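Side-chain contact in UPF0135 protein SA1388 (Staphylococcus aureus subsp. aureus, PDB 3LNL), which is of unknown function but belongs to the NIF3 family, forms a toroidal hexamer capped by PII-like domains and carries a dinuclear zinc centre in each subunit: residues B[99-102]-B[103-106]. The protein carries 2 engineered substitutions. Residues are numbered along the deposited sequence; the frame is centred on the assembly and turned at random.
Sequences IAMH and TNLD. With ZN (zinc ion), chain G.
In the dinuclear zinc centre, the end of strand 97-100 runs through a two-residue turn, Met101 and His102, into the short helix 103-106, and His102, at the N-cap position, meets Asp106 beside one of the metals. The carbonyl of His102 starts the helix by taking two backbone N-H groups. Asp106 N approaches in the carbonyl plane, with O to N at 3.2 Å and a C=O...N angle of 149°; Leu105 N is nearer to the same His102 O, at 2.8 Å, but stands well above that plane.

The carboxylate of Asp106 grips the zinc ion with both oxygens, OD1 at 2.2 Å and OD2 at 2.3 Å from the metal. His68 and Glu333 complete the protein ligands, and two waters bind as well. One of these waters is hydrogen-bonded to His102 NE2 (2.7 Å), which links the imidazole to the zinc through a metal-bound water; the ring also packs edge-to-face on His68. With CG anti to the backbone N (chi1 -167°), the ring swings out past the helix start toward that water. Its plane stands 70° from that of the carboxylate, with CD2 4.0 Å from Asp106 OD2. Thr103 CG2 sits over one ring face, off-centre toward the rim and 4.1 Å from the centroid, a CH-pi contact.

Asp27 bonds the ring's other nitrogen, ND1, so the imidazole is held at both nitrogens, and its second carboxylate oxygen holds Thr103 OG1. Asn104 folds its amide back along the chain, bringing OD1 to 3.1 Å from His102 N, while ND2 bonds to the carbonyl of Val18. A strand leading into a helix that presents a metal-binding aspartate, with a second-shell histidine at its cap, here builds one wall of the two-zinc site of a NIF3 domain.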
ATOM      1  N   ILE B  99      -4.686 -32.169  10.573  1.00 10.33           N
ATOM      2  CA  ILE B  99      -5.709 -31.171  10.258  1.00 11.94           C
ATOM      3  C   ILE B  99      -5.634 -30.050  11.302  1.00 11.82           C
ATOM      4  O   ILE B  99      -5.467 -30.320  12.486  1.00 13.03           O
ATOM      5  CB  ILE B  99      -7.132 -31.832  10.352  1.00 12.03           C
ATOM      6  CG1 ILE B  99      -7.271 -32.934   9.275  1.00 11.79           C
ATOM      7  CG2 ILE B  99      -8.278 -30.760  10.342  1.00 11.58           C
ATOM      8  CD1 ILE B  99      -8.460 -33.989   9.580  1.00  8.58           C
ATOM      9  N   ALA B 100      -5.727 -28.803  10.852  1.00 11.56           N
ATOM     10  CA  ALA B 100      -5.731 -27.679  11.731  1.00 12.30           C
ATOM     11  C   ALA B 100      -7.142 -27.093  11.775  1.00 12.41           C
ATOM     12  O   ALA B 100      -7.730 -26.720  10.733  1.00 13.39           O
ATOM     13  CB  ALA B 100      -4.755 -26.560  11.244  1.00 12.36           C
ATOM     14  N   MET B 101      -7.673 -27.003  12.980  1.00 12.93           N
ATOM     15  CA  MET B 101      -8.931 -26.298  13.235  1.00 13.03           C
ATOM     16  C   MET B 101      -8.557 -25.110  14.082  1.00 12.90           C
ATOM     17  O   MET B 101      -8.584 -25.185  15.342  1.00 11.57           O
ATOM     18  CB  MET B 101      -9.929 -27.249  13.933  1.00 12.31           C
ATOM     19  CG  MET B 101     -10.427 -28.400  12.998  1.00 15.28           C
ATOM     20  SD  MET B 101     -11.542 -29.455  13.931  1.00 16.65           S
ATOM     21  CE  MET B 101     -13.075 -28.486  13.807  1.00 14.60           C
ATOM     22  N   HIS B 102      -8.186 -24.010  13.390  1.00 12.47           N
ATOM     23  CA  HIS B 102      -7.599 -22.879  14.060  1.00 12.44           C
ATOM     24  C   HIS B 102      -8.629 -21.795  14.343  1.00 13.55           C
ATOM     25  O   HIS B 102      -9.501 -22.022  15.186  1.00 13.59           O
ATOM     26  CB  HIS B 102      -6.375 -22.351  13.335  1.00 12.71           C
ATOM     27  CG  HIS B 102      -5.588 -21.387  14.151  1.00 11.30           C
ATOM     28  ND1 HIS B 102      -4.924 -20.306  13.602  1.00 11.97           N
ATOM     29  CD2 HIS B 102      -5.407 -21.311  15.494  1.00 11.66           C
ATOM     30  CE1 HIS B 102      -4.338 -19.620  14.579  1.00 13.56           C
ATOM     31  NE2 HIS B 102      -4.627 -20.198  15.736  1.00 12.71           N
ATOM     32  N   THR B 103      -8.614 -20.665  13.625  1.00 12.74           N
ATOM     33  CA  THR B 103      -9.517 -19.591  14.007  1.00 12.16           C
ATOM     34  C   THR B 103     -11.000 -19.974  13.790  1.00 13.12           C
ATOM     35  O   THR B 103     -11.828 -19.434  14.477  1.00 13.81           O
ATOM     36  CB  THR B 103      -9.178 -18.227  13.385  1.00 12.36           C
ATOM     37  OG1 THR B 103      -9.213 -18.311  11.960  1.00 12.05           O
ATOM     38  CG2 THR B 103      -7.787 -17.711  13.877  1.00 12.09           C
ATOM     39  N   ASN B 104     -11.341 -20.918  12.893  1.00 12.62           N
ATOM     40  CA  ASN B 104     -12.711 -21.483  12.906  1.00 12.65           C
ATOM     41  C   ASN B 104     -13.160 -22.025  14.267  1.00 11.70           C
ATOM     42  O   ASN B 104     -14.314 -21.862  14.672  1.00 11.13           O
ATOM     43  CB  ASN B 104     -13.006 -22.482  11.743  1.00 12.74           C
ATOM     44  CG  ASN B 104     -12.006 -23.613  11.654  1.00 15.50           C
ATOM     45  OD1 ASN B 104     -10.792 -23.423  11.887  1.00 13.23           O
ATOM     46  ND2 ASN B 104     -12.514 -24.827  11.349  1.00 10.86           N
ATOM     47  N   LEU B 105     -12.247 -22.615  15.012  1.00 11.90           N
ATOM     48  CA  LEU B 105     -12.590 -23.077  16.357  1.00 12.11           C
ATOM     49  C   LEU B 105     -12.582 -21.942  17.383  1.00 12.35           C
ATOM     50  O   LEU B 105     -13.329 -22.018  18.349  1.00 13.39           O
ATOM     51  CB  LEU B 105     -11.642 -24.205  16.780  1.00 12.47           C
ATOM     52  CG  LEU B 105     -12.068 -25.032  17.981  1.00 12.06           C
ATOM     53  CD1 LEU B 105     -13.269 -25.944  17.646  1.00 11.02           C
ATOM     54  CD2 LEU B 105     -10.801 -25.840  18.428  1.00 12.74           C
ATOM     55  N   ASP B 106     -11.760 -20.898  17.175  1.00 13.59           N
ATOM     56  CA  ASP B 106     -11.775 -19.701  18.048  1.00 13.99           C
ATOM     57  C   ASP B 106     -13.107 -18.969  18.004  1.00 13.53           C
ATOM     58  O   ASP B 106     -13.492 -18.342  18.995  1.00 13.19           O
ATOM     59  CB  ASP B 106     -10.635 -18.711  17.716  1.00 13.64           C
ATOM     60  CG  ASP B 106      -9.274 -19.222  18.183  1.00 16.84           C
ATOM     61  OD1 ASP B 106      -9.228 -19.644  19.375  1.00 13.00           O
ATOM     62  OD2 ASP B 106      -8.281 -19.198  17.380  1.00 14.55           O
TER
HETATM   63 ZN    ZN G 402      -7.033 -19.752  19.249  0.50 23.93          ZN
HETATM   64  O   HOH W   1      -5.186 -19.518  18.305  1.00 12.36           O
HETATM   65  O   HOH W   2      -6.516 -17.665  19.675  1.00 12.58           O